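Local coordinates for protein MGS-M5 (Unidentified, PDB 4Q3N) that probably catalyses the NAD-dependent interconversion of L-lactate and pyruvate, as a tetrameric deep-sea member of the lactate/malate dehydrogenase family with a Rossmann fold, at residues A[179-184]-A[292-297]. Sequence-based numbering, arbitrary orientation.
Sequences SEFVCW and EKENSQ
Glu294, in the first turn of the C-terminal helix 292-311, touches Phe181 of strand 181-182 with the base of its side chain and Cys183 and Trp184 with its carboxylate. Its CB lies 3.8 Å from Phe181 CE2, and the extended chain beyond carries the carboxylate past the ring to the inverse gamma turn centred on Cys183. There Glu294 OE2 comes within 3.0 Å of Trp184 N, at an angle too poor for a hydrogen bond; that N-H bonds weakly to Val182 O instead. OE1 is hydrogen-bonded to Ser185 OG, which helps fix the carboxylate beside Cys183 SG.

One turn on, Gln297 lays its CB over a face of the Phe181 ring, a CH-pi contact 3.9 Å from the centroid. With chi1 at 64°, Phe181 CG sits between its backbone N and carbonyl carbon, and the ring projects to the helix. The amide of Gln297 is turned 40° from the ring plane; Gln297 OE1 lies 3.5 Å from Phe181 CD2 and accepts a hydrogen bond from a water that also donates to Val182 O. A second water donates to Ser179 O (2.7 Å from the water) and to Gln297 O. An alanine in place of Phe181 would probably leave Gln297 CB without its aromatic face and open a gap between strand and helix.

Within the C-terminal domain, then, no direct hydrogen bond joins these segments: aromatic packing supplies the apolar contact, while one water joins two backbone carbonyls and another a backbone carbonyl to the Gln297 amide oxygen.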
loop_
_atom_site.group_PDB
_atom_site.type_symbol
_atom_site.label_atom_id
_atom_site.label_comp_id
_atom_site.label_asym_id
_atom_site.label_seq_id
_atom_site.Cartn_x
_atom_site.Cartn_y
_atom_site.Cartn_z
ATOM N N SER A 179 -28.956 0.488 -22.577
ATOM C CA SER A 179 -28.453 0.008 -23.877
ATOM C C SER A 179 -26.971 -0.442 -23.842
ATOM O O SER A 179 -26.400 -0.789 -24.868
ATOM C CB SER A 179 -28.687 1.081 -24.970
ATOM O OG SER A 179 -27.677 2.099 -24.938
ATOM N N GLU A 180 -26.351 -0.502 -22.673
ATOM C CA GLU A 180 -25.002 -1.075 -22.595
ATOM C C GLU A 180 -24.975 -2.538 -22.999
ATOM O O GLU A 180 -25.972 -3.217 -22.982
ATOM C CB GLU A 180 -24.433 -0.998 -21.199
ATOM C CG GLU A 180 -25.186 -1.921 -20.229
ATOM C CD GLU A 180 -24.881 -1.577 -18.798
ATOM O OE1 GLU A 180 -24.240 -0.528 -18.592
ATOM O OE2 GLU A 180 -25.259 -2.339 -17.896
ATOM N N PHE A 181 -23.805 -3.054 -23.317
ATOM C CA PHE A 181 -23.759 -4.437 -23.770
ATOM C C PHE A 181 -22.379 -5.010 -23.449
ATOM O O PHE A 181 -21.416 -4.259 -23.220
ATOM C CB PHE A 181 -24.046 -4.533 -25.283
ATOM C CG PHE A 181 -22.988 -3.850 -26.142
ATOM C CD1 PHE A 181 -23.069 -2.478 -26.392
ATOM C CD2 PHE A 181 -21.911 -4.571 -26.665
ATOM C CE1 PHE A 181 -22.094 -1.837 -27.142
ATOM C CE2 PHE A 181 -20.924 -3.954 -27.425
ATOM C CZ PHE A 181 -21.015 -2.576 -27.681
ATOM N N VAL A 182 -22.281 -6.334 -23.387
ATOM C CA VAL A 182 -21.006 -6.973 -23.096
ATOM C C VAL A 182 -20.270 -7.190 -24.387
ATOM O O VAL A 182 -20.832 -7.671 -25.350
ATOM C CB VAL A 182 -21.157 -8.363 -22.433
ATOM C CG1 VAL A 182 -19.773 -8.927 -22.035
ATOM C CG2 VAL A 182 -22.094 -8.319 -21.260
ATOM N N CYS A 183 -18.992 -6.882 -24.400
ATOM C CA CYS A 183 -18.198 -7.240 -25.560
ATOM C C CYS A 183 -17.639 -8.663 -25.334
ATOM O O CYS A 183 -16.521 -8.838 -24.830
ATOM C CB CYS A 183 -17.078 -6.203 -25.754
ATOM S SG CYS A 183 -16.021 -6.574 -27.130
ATOM N N TRP A 184 -18.434 -9.685 -25.647
ATOM C CA TRP A 184 -17.955 -11.057 -25.445
ATOM C C TRP A 184 -16.875 -11.481 -26.450
ATOM O O TRP A 184 -16.163 -12.422 -26.178
ATOM C CB TRP A 184 -19.120 -12.064 -25.525
ATOM C CG TRP A 184 -20.144 -11.943 -24.368
ATOM C CD1 TRP A 184 -21.495 -11.660 -24.461
ATOM C CD2 TRP A 184 -19.878 -12.163 -22.983
ATOM N NE1 TRP A 184 -22.068 -11.666 -23.209
ATOM C CE2 TRP A 184 -21.107 -11.965 -22.279
ATOM C CE3 TRP A 184 -18.719 -12.493 -22.258
ATOM C CZ2 TRP A 184 -21.212 -12.108 -20.893
ATOM C CZ3 TRP A 184 -18.810 -12.606 -20.869
ATOM C CH2 TRP A 184 -20.048 -12.403 -20.197
ATOM N N GLU A 292 -20.525 -8.592 -35.449
ATOM C CA GLU A 292 -21.685 -7.934 -36.056
ATOM C C GLU A 292 -22.740 -7.523 -35.027
ATOM O O GLU A 292 -23.266 -6.401 -35.058
ATOM C CB GLU A 292 -22.273 -8.872 -37.104
ATOM C CG GLU A 292 -23.512 -8.398 -37.791
ATOM C CD GLU A 292 -23.995 -9.403 -38.844
ATOM O OE1 GLU A 292 -23.191 -10.284 -39.240
ATOM O OE2 GLU A 292 -25.172 -9.307 -39.266
ATOM N N LYS A 293 -23.051 -8.430 -34.109
ATOM C CA LYS A 293 -23.990 -8.117 -33.037
ATOM C C LYS A 293 -23.536 -6.913 -32.200
ATOM O O LYS A 293 -24.289 -5.970 -31.993
ATOM C CB LYS A 293 -24.187 -9.339 -32.141
ATOM C CG LYS A 293 -25.039 -9.085 -30.907
ATOM C CD LYS A 293 -25.270 -10.374 -30.109
ATOM C CE LYS A 293 -26.008 -10.094 -28.785
ATOM N NZ LYS A 293 -26.348 -11.308 -27.977
ATOM N N GLU A 294 -22.291 -6.934 -31.736
ATOM C CA GLU A 294 -21.766 -5.866 -30.863
ATOM C C GLU A 294 -21.718 -4.523 -31.594
ATOM O O GLU A 294 -22.002 -3.465 -31.022
ATOM C CB GLU A 294 -20.354 -6.257 -30.377
ATOM C CG GLU A 294 -20.364 -7.447 -29.486
ATOM C CD GLU A 294 -19.001 -8.139 -29.406
ATOM O OE1 GLU A 294 -18.097 -7.818 -30.221
ATOM O OE2 GLU A 294 -18.857 -9.036 -28.554
ATOM N N ASN A 295 -21.347 -4.559 -32.873
ATOM C CA ASN A 295 -21.271 -3.321 -33.620
ATOM C C ASN A 295 -22.663 -2.693 -33.745
ATOM O O ASN A 295 -22.849 -1.476 -33.618
ATOM C CB ASN A 295 -20.671 -3.562 -35.007
ATOM C CG ASN A 295 -19.947 -2.336 -35.539
ATOM O OD1 ASN A 295 -19.293 -1.614 -34.791
ATOM N ND2 ASN A 295 -20.085 -2.083 -36.823
ATOM N N SER A 296 -23.634 -3.551 -34.012
ATOM C CA SER A 296 -25.027 -3.136 -34.038
ATOM C C SER A 296 -25.446 -2.561 -32.679
ATOM O O SER A 296 -26.132 -1.522 -32.600
ATOM C CB SER A 296 -25.908 -4.310 -34.429
ATOM O OG SER A 296 -27.254 -3.916 -34.430
ATOM N N GLN A 297 -25.051 -3.228 -31.605
ATOM C CA GLN A 297 -25.443 -2.764 -30.279
ATOM C C GLN A 297 -24.772 -1.428 -29.976
ATOM O O GLN A 297 -25.370 -0.568 -29.331
ATOM C CB GLN A 297 -25.106 -3.805 -29.203
ATOM C CG GLN A 297 -25.937 -5.124 -29.287
ATOM C CD GLN A 297 -25.432 -6.117 -28.258
ATOM O OE1 GLN A 297 -24.260 -6.528 -28.286
ATOM N NE2 GLN A 297 -26.264 -6.420 -27.285
HETATM O O HOH W 1 -27.158 -1.306 -27.367
HETATM O O HOH W 2 -22.999 -8.343 -26.875
#